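Side-chain contacts in alternansucrase (Leuconostoc mesenteroides, PDB 6HVG), which belongs to the glycosyl hydrolase family 70 enzymes and carries, along the same chain, a series of repeats of the choline-binding type: residues A288-I293 with F320-N325; T330-Q333 with K338-Y341; N358-F363 with K371-Y376. One frame throughout, in Å; residues are numbered along the deposited sequence.

Contact 1: A288-I293 with F320-N325; sequences ANTEII and FYFDAN
The rings of Phe320 and Phe322 meet the methyl group of Thr290, each in its own way. CG2 of Thr290 lies at the edge of the Phe322 ring, near its plane, with CZ as the nearest ring atom at 3.9 Å. The same methyl approaches the Phe320 ring obliquely and stands 4.2 Å from its CD2. The arrangement is consistent with packing between neighbouring hairpins of a choline-binding-type repeat array, in which short antiparallel hairpins follow one another along the chain. Strand 286-293 belongs to a four-stranded antiparallel sheet, whereas strand 319-322 pairs with 310-313 in a hairpin of its own. The nearest alpha carbons, Thr290 CA and Phe320 CA, are 9.2 Å apart, too far for strand pairing, and the two sheets meet here through side chains.

Residues 320 and 322 lie on the same side of their strand, which brings both rings to Thr290. Within that pair, CB of Phe320 comes to 3.6 Å from CE2 of Phe322, and the two residues form one apolar patch. Thr290 takes part through its methyl: with chi1 at 62°, OG1 sits between the backbone N and the carbonyl carbon, and CG2 is left beside the backbone N, directed at the rings. Only 98 Å² is buried between the segments, in keeping with a single methyl group touching two rings.

Other groups complete the junction. Leu297 of strand 296-300 touches both Thr290 and Phe320, while the His347 ring meets that of Phe320 nearly at a right angle. A polar tie runs beside this apolar patch: OD1 of Asn289, the residue before Thr290, accepts a hydrogen bond from the backbone N of Val315.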
# COMPACT_ATOMS: atom_id res chain seq x y z
N ALA A 288 14.96 1.78 42.99
CA ALA A 288 14.95 0.65 43.87
C ALA A 288 15.40 -0.59 43.08
O ALA A 288 15.04 -0.79 41.90
CB ALA A 288 13.57 0.44 44.48
N ASN A 289 16.17 -1.43 43.75
CA ASN A 289 16.62 -2.67 43.15
C ASN A 289 16.90 -3.69 44.22
O ASN A 289 17.06 -3.37 45.41
CB ASN A 289 17.87 -2.43 42.30
CG ASN A 289 18.03 -3.42 41.17
OD1 ASN A 289 17.04 -3.90 40.60
ND2 ASN A 289 19.27 -3.75 40.83
N THR A 290 16.94 -4.94 43.78
CA THR A 290 17.22 -6.05 44.67
C THR A 290 18.48 -6.73 44.21
O THR A 290 18.75 -6.82 43.02
CB THR A 290 16.07 -7.06 44.66
OG1 THR A 290 15.92 -7.61 43.34
CG2 THR A 290 14.76 -6.37 45.08
N GLU A 291 19.26 -7.21 45.16
CA GLU A 291 20.43 -8.00 44.83
C GLU A 291 20.45 -9.17 45.77
O GLU A 291 19.78 -9.17 46.81
CB GLU A 291 21.69 -7.17 44.97
CG GLU A 291 22.11 -6.94 46.41
CD GLU A 291 23.22 -5.92 46.54
OE1 GLU A 291 24.11 -5.93 45.66
OE2 GLU A 291 23.19 -5.11 47.51
N ILE A 292 21.25 -10.16 45.41
CA ILE A 292 21.35 -11.36 46.22
C ILE A 292 22.59 -11.26 47.12
O ILE A 292 23.72 -11.28 46.65
CB ILE A 292 21.29 -12.67 45.38
CG1 ILE A 292 21.76 -13.86 46.22
CG2 ILE A 292 22.08 -12.54 44.09
CD1 ILE A 292 21.26 -15.20 45.72
N ILE A 293 22.35 -11.09 48.41
CA ILE A 293 23.41 -11.03 49.41
C ILE A 293 23.42 -12.37 50.11
O ILE A 293 22.36 -12.86 50.53
CB ILE A 293 23.13 -9.92 50.44
CG1 ILE A 293 23.15 -8.54 49.76
CG2 ILE A 293 24.13 -9.99 51.58
CD1 ILE A 293 24.33 -8.33 48.83
N PHE A 320 8.27 -6.98 45.61
CA PHE A 320 8.48 -7.94 46.70
C PHE A 320 8.03 -7.27 47.97
O PHE A 320 7.78 -6.06 47.98
CB PHE A 320 9.97 -8.32 46.85
CG PHE A 320 10.59 -8.89 45.62
CD1 PHE A 320 10.78 -10.26 45.50
CD2 PHE A 320 10.93 -8.06 44.55
CE1 PHE A 320 11.31 -10.79 44.33
CE2 PHE A 320 11.48 -8.58 43.39
CZ PHE A 320 11.66 -9.95 43.27
N TYR A 321 7.93 -8.04 49.04
CA TYR A 321 7.75 -7.47 50.37
C TYR A 321 8.86 -7.99 51.24
O TYR A 321 9.17 -9.17 51.20
CB TYR A 321 6.38 -7.85 51.00
CG TYR A 321 6.19 -7.21 52.36
CD1 TYR A 321 5.67 -5.93 52.48
CD2 TYR A 321 6.59 -7.88 53.51
CE1 TYR A 321 5.54 -5.32 53.72
CE2 TYR A 321 6.46 -7.29 54.76
CZ TYR A 321 5.93 -6.01 54.86
OH TYR A 321 5.82 -5.44 56.10
N PHE A 322 9.45 -7.12 52.05
CA PHE A 322 10.58 -7.51 52.88
C PHE A 322 10.26 -7.26 54.34
O PHE A 322 9.84 -6.17 54.70
CB PHE A 322 11.84 -6.74 52.46
CG PHE A 322 12.31 -7.05 51.06
CD1 PHE A 322 13.07 -8.18 50.80
CD2 PHE A 322 12.01 -6.20 50.00
CE1 PHE A 322 13.51 -8.47 49.52
CE2 PHE A 322 12.45 -6.49 48.72
CZ PHE A 322 13.22 -7.61 48.48
N ASP A 323 10.48 -8.27 55.18
CA ASP A 323 10.08 -8.21 56.59
C ASP A 323 11.08 -7.43 57.47
O ASP A 323 12.05 -6.86 56.94
CB ASP A 323 9.81 -9.62 57.14
CG ASP A 323 11.07 -10.48 57.26
OD1 ASP A 323 12.17 -9.94 57.45
OD2 ASP A 323 10.95 -11.72 57.22
N ALA A 324 10.85 -7.39 58.77
CA ALA A 324 11.74 -6.72 59.71
C ALA A 324 13.19 -7.20 59.64
O ALA A 324 14.10 -6.42 59.82
CB ALA A 324 11.22 -6.86 61.13
N ASN A 325 13.40 -8.48 59.36
CA ASN A 325 14.76 -9.03 59.23
C ASN A 325 15.41 -8.77 57.85
O ASN A 325 16.49 -9.27 57.57
CB ASN A 325 14.79 -10.54 59.51
CG ASN A 325 14.75 -10.87 60.98
OD1 ASN A 325 15.63 -10.45 61.74
ND2 ASN A 325 13.74 -11.64 61.40

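Contact 2: T330-Q333 with K338-Y341; sequences TGLQ and KTYY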
# COMPACT_ATOMS: atom_id res chain seq x y z
N THR A 330 7.17 -14.79 51.11
CA THR A 330 6.58 -15.67 50.10
C THR A 330 5.14 -16.00 50.50
O THR A 330 4.73 -15.85 51.65
CB THR A 330 7.36 -17.01 49.97
OG1 THR A 330 6.69 -17.85 49.05
CG2 THR A 330 7.47 -17.76 51.31
N GLY A 331 4.36 -16.42 49.53
CA GLY A 331 3.05 -16.98 49.82
C GLY A 331 2.01 -15.94 50.20
O GLY A 331 2.17 -14.74 49.96
N LEU A 332 0.95 -16.42 50.83
CA LEU A 332 -0.15 -15.58 51.24
C LEU A 332 0.24 -14.80 52.49
O LEU A 332 0.62 -15.40 53.50
CB LEU A 332 -1.36 -16.46 51.53
CG LEU A 332 -2.76 -15.96 51.18
CD1 LEU A 332 -2.94 -15.86 49.67
CD2 LEU A 332 -3.80 -16.91 51.77
N GLN A 333 0.14 -13.47 52.43
CA GLN A 333 0.51 -12.59 53.55
C GLN A 333 -0.50 -11.49 53.85
O GLN A 333 -0.94 -10.78 52.97
CB GLN A 333 1.85 -11.91 53.28
CG GLN A 333 3.03 -12.85 53.17
CD GLN A 333 3.34 -13.56 54.47
OE1 GLN A 333 3.22 -13.00 55.56
NE2 GLN A 333 3.77 -14.80 54.34
N LYS A 338 -4.75 -6.06 55.23
CA LYS A 338 -5.01 -6.46 53.85
C LYS A 338 -4.16 -7.65 53.47
O LYS A 338 -3.05 -7.83 53.99
CB LYS A 338 -4.72 -5.30 52.91
CG LYS A 338 -5.76 -4.20 52.91
CD LYS A 338 -5.10 -2.85 52.75
CE LYS A 338 -6.11 -1.75 52.55
NZ LYS A 338 -6.60 -1.77 51.15
N THR A 339 -4.69 -8.47 52.56
CA THR A 339 -4.09 -9.74 52.18
C THR A 339 -3.59 -9.69 50.73
O THR A 339 -4.31 -9.33 49.81
CB THR A 339 -5.07 -10.90 52.38
OG1 THR A 339 -5.54 -10.88 53.73
CG2 THR A 339 -4.41 -12.24 52.10
N TYR A 340 -2.33 -10.06 50.57
CA TYR A 340 -1.65 -10.05 49.29
C TYR A 340 -1.15 -11.46 49.01
O TYR A 340 -0.92 -12.21 49.96
CB TYR A 340 -0.46 -9.09 49.37
CG TYR A 340 -0.82 -7.68 49.75
CD1 TYR A 340 -1.19 -6.76 48.78
CD2 TYR A 340 -0.77 -7.26 51.07
CE1 TYR A 340 -1.51 -5.46 49.11
CE2 TYR A 340 -1.06 -5.95 51.42
CZ TYR A 340 -1.43 -5.05 50.44
OH TYR A 340 -1.76 -3.77 50.76
N TYR A 341 -1.00 -11.80 47.74
CA TYR A 341 -0.49 -13.09 47.37
C TYR A 341 0.85 -12.95 46.68
O TYR A 341 0.95 -12.32 45.65
CB TYR A 341 -1.48 -13.85 46.48
CG TYR A 341 -0.86 -15.05 45.79
CD1 TYR A 341 -0.32 -16.09 46.53
CD2 TYR A 341 -0.81 -15.13 44.40
CE1 TYR A 341 0.23 -17.19 45.90
CE2 TYR A 341 -0.25 -16.20 43.76
CZ TYR A 341 0.28 -17.24 44.51
OH TYR A 341 0.83 -18.32 43.85
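Leu332, at the corner where the chain enters a beta-hairpin of the kind that recurs in choline-binding-type repeats, reaches across to Thr339 and Tyr341. From its CB the side chain runs to CG, which lies 4.2 Å from CG2 of Thr339. Beyond the fork, CD1 meets Tyr341, 4.0 Å from its CB and 4.1 Å from its ring atom CD1, with the two side chains crossing at about a right angle. Thr339 offers its methyl because CG2 is anti to the backbone N, and its OG1, on the other branch, is hydrogen-bonded to OG1 of Thr334.

The backbone evidence for the hairpin is plain. Leu332 and Tyr341 form an antiparallel non-hydrogen-bonded pair, and Gln333 with Tyr340 is the hydrogen-bonded pair next to it. Its two bonds are nearly straight: Gln333 N to Tyr340 O is 3.0 Å at 178°, and Tyr340 N to Gln333 O is 2.9 Å. Gln333 O also receives a CA-H contact from Thr339. On the Gln333 side of the sheet the amide folds back along its own chain, where the chain turns its corner: NE2 donates to Thr330 O at 3.0 Å, close to the Gln333 amide plane.

Contact 3: N358-F363 with K371-Y376; sequences NQFMYF and KTAIEY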
# COMPACT_ATOMS: atom_id res chain seq x y z
N ASN A 358 -9.24 -21.40 50.97
CA ASN A 358 -10.28 -22.36 50.58
C ASN A 358 -11.60 -21.63 50.22
O ASN A 358 -12.67 -22.22 50.10
CB ASN A 358 -10.39 -23.49 51.62
CG ASN A 358 -11.73 -23.57 52.31
OD1 ASN A 358 -12.28 -22.56 52.75
ND2 ASN A 358 -12.26 -24.78 52.42
N GLN A 359 -11.46 -20.32 50.03
CA GLN A 359 -12.52 -19.44 49.57
C GLN A 359 -11.95 -18.56 48.48
O GLN A 359 -10.77 -18.22 48.51
CB GLN A 359 -13.01 -18.57 50.72
CG GLN A 359 -13.67 -19.35 51.85
CD GLN A 359 -15.07 -19.85 51.50
OE1 GLN A 359 -16.01 -19.06 51.34
NE2 GLN A 359 -15.22 -21.16 51.42
N PHE A 360 -12.77 -18.18 47.52
CA PHE A 360 -12.32 -17.34 46.42
C PHE A 360 -11.72 -16.04 46.94
O PHE A 360 -12.12 -15.57 48.00
CB PHE A 360 -13.49 -17.05 45.48
CG PHE A 360 -13.11 -16.23 44.28
CD1 PHE A 360 -12.70 -16.83 43.10
CD2 PHE A 360 -13.14 -14.85 44.33
CE1 PHE A 360 -12.33 -16.07 41.99
CE2 PHE A 360 -12.78 -14.08 43.23
CZ PHE A 360 -12.35 -14.69 42.07
N MET A 361 -10.74 -15.50 46.22
CA MET A 361 -10.18 -14.17 46.48
C MET A 361 -9.53 -13.59 45.23
O MET A 361 -8.71 -14.24 44.59
CB MET A 361 -9.14 -14.24 47.60
CG MET A 361 -8.59 -12.88 48.01
SD MET A 361 -7.76 -12.82 49.61
CE MET A 361 -8.92 -13.64 50.70
N TYR A 362 -9.94 -12.38 44.85
CA TYR A 362 -9.38 -11.68 43.69
C TYR A 362 -8.40 -10.62 44.16
O TYR A 362 -8.75 -9.78 44.98
CB TYR A 362 -10.47 -11.03 42.83
CG TYR A 362 -9.91 -10.05 41.82
CD1 TYR A 362 -9.19 -10.49 40.72
CD2 TYR A 362 -10.09 -8.69 41.96
CE1 TYR A 362 -8.67 -9.58 39.80
CE2 TYR A 362 -9.59 -7.79 41.05
CZ TYR A 362 -8.87 -8.24 39.99
OH TYR A 362 -8.35 -7.34 39.08
N PHE A 363 -7.18 -10.66 43.64
CA PHE A 363 -6.15 -9.70 44.02
C PHE A 363 -6.06 -8.50 43.06
O PHE A 363 -5.84 -8.63 41.86
CB PHE A 363 -4.82 -10.41 44.18
CG PHE A 363 -4.85 -11.46 45.24
CD1 PHE A 363 -4.65 -11.11 46.55
CD2 PHE A 363 -5.14 -12.77 44.93
CE1 PHE A 363 -4.70 -12.06 47.54
CE2 PHE A 363 -5.19 -13.73 45.91
CZ PHE A 363 -4.97 -13.38 47.22
N LYS A 371 -9.66 -8.89 47.59
CA LYS A 371 -11.07 -8.63 47.80
C LYS A 371 -11.80 -9.97 47.68
O LYS A 371 -11.44 -10.83 46.90
CB LYS A 371 -11.62 -7.69 46.74
CG LYS A 371 -10.72 -6.52 46.33
CD LYS A 371 -11.10 -5.99 44.95
CE LYS A 371 -10.05 -5.03 44.41
NZ LYS A 371 -10.23 -3.64 44.93
N THR A 372 -12.89 -10.11 48.42
CA THR A 372 -13.68 -11.33 48.39
C THR A 372 -14.54 -11.47 47.13
O THR A 372 -15.02 -12.56 46.83
CB THR A 372 -14.50 -11.45 49.68
OG1 THR A 372 -15.10 -12.75 49.74
CG2 THR A 372 -15.55 -10.37 49.79
N ALA A 373 -14.72 -10.37 46.39
CA ALA A 373 -15.51 -10.32 45.14
C ALA A 373 -16.92 -10.84 45.32
O ALA A 373 -17.50 -11.45 44.43
CB ALA A 373 -14.83 -11.07 44.03
N ILE A 374 -17.46 -10.56 46.51
CA ILE A 374 -18.83 -10.85 46.89
C ILE A 374 -19.70 -9.61 46.63
O ILE A 374 -20.85 -9.72 46.21
CB ILE A 374 -18.88 -11.21 48.39
CG1 ILE A 374 -18.10 -12.50 48.66
CG2 ILE A 374 -20.30 -11.32 48.91
CD1 ILE A 374 -18.51 -13.68 47.82
N GLU A 375 -19.14 -8.43 46.89
CA GLU A 375 -19.82 -7.19 46.64
C GLU A 375 -19.95 -6.88 45.17
O GLU A 375 -18.96 -6.89 44.43
CB GLU A 375 -19.08 -6.03 47.30
CG GLU A 375 -19.11 -6.13 48.82
CD GLU A 375 -18.60 -4.88 49.51
OE1 GLU A 375 -18.65 -3.80 48.87
OE2 GLU A 375 -18.16 -4.99 50.68
N TYR A 376 -21.18 -6.58 44.74
CA TYR A 376 -21.40 -6.19 43.36
C TYR A 376 -20.70 -4.86 43.09
O TYR A 376 -20.76 -3.97 43.89
CB TYR A 376 -22.87 -6.11 43.04
CG TYR A 376 -23.54 -7.47 43.03
CD1 TYR A 376 -23.08 -8.50 42.19
CD2 TYR A 376 -24.66 -7.74 43.82
CE1 TYR A 376 -23.72 -9.74 42.17
CE2 TYR A 376 -25.28 -8.97 43.81
CZ TYR A 376 -24.82 -9.97 42.97
OH TYR A 376 -25.45 -11.21 42.95
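The backbone N of Lys371 gives its hydrogen to Tyr362 O over 2.9 Å, an almost linear bond at 177°. The return bond, from Tyr362 N to Lys371 O, measures 3.0 Å and is more bent, at 156°. Together they define an antiparallel hydrogen-bonded pair joining strand 360-363 to the short edge strand 370-371 of a three-stranded sheet within a choline-binding-type repeat. Lys371 O has a second neighbour, the CA-H group of Met361, with CA 3.6 Å away.

Side chains extend this pairing. Tyr362 and Lys371 run side by side in the same direction, and CD of the lysine lies at the edge of the tyrosine ring, 4.2 Å from CD2. Their polar ends part company: Lys371 NZ forms a salt bridge with Asp364, while Tyr362 OH is hydrogen-bonded to Asn351.

Past the pair, the chain leaves the strand. Phe360 has CG anti to the backbone N (chi1 -178°), which carries its ring to Ala373, whose CB approaches obliquely, 3.7 Å from CE2. Thr372 O stands at the edge of that ring, 3.9 Å from CD2. The chemistry therefore implies a division of labour: two backbone bonds fix the register at Tyr362 and Lys371, and beyond them the loop meets Phe360 through van der Waals contacts, from the Ala373 methyl and the Thr372 carbonyl.

Contact 1 is the buried one, whereas contacts 2 and 3 lie at the surface. It is also the one without main-chain pairing, since its segments belong to different sheets; the other two each include a hydrogen-bonded antiparallel pair within one sheet, with the contact running on into loop in contact 3, and combine backbone bonds with side-chain packing. Contacts 2 and 3 fall in a single choline-binding-type repeat range, with centres about 14 Å apart, and they touch: CZ of Phe363 lies 3.6 Å from CB of Tyr341 and 4.0 Å from CD1 of Leu332. Contact 1 precedes them along the chain and touches neither, its nearest atoms being about 6 Å from contact 2 and 12 Å from contact 3.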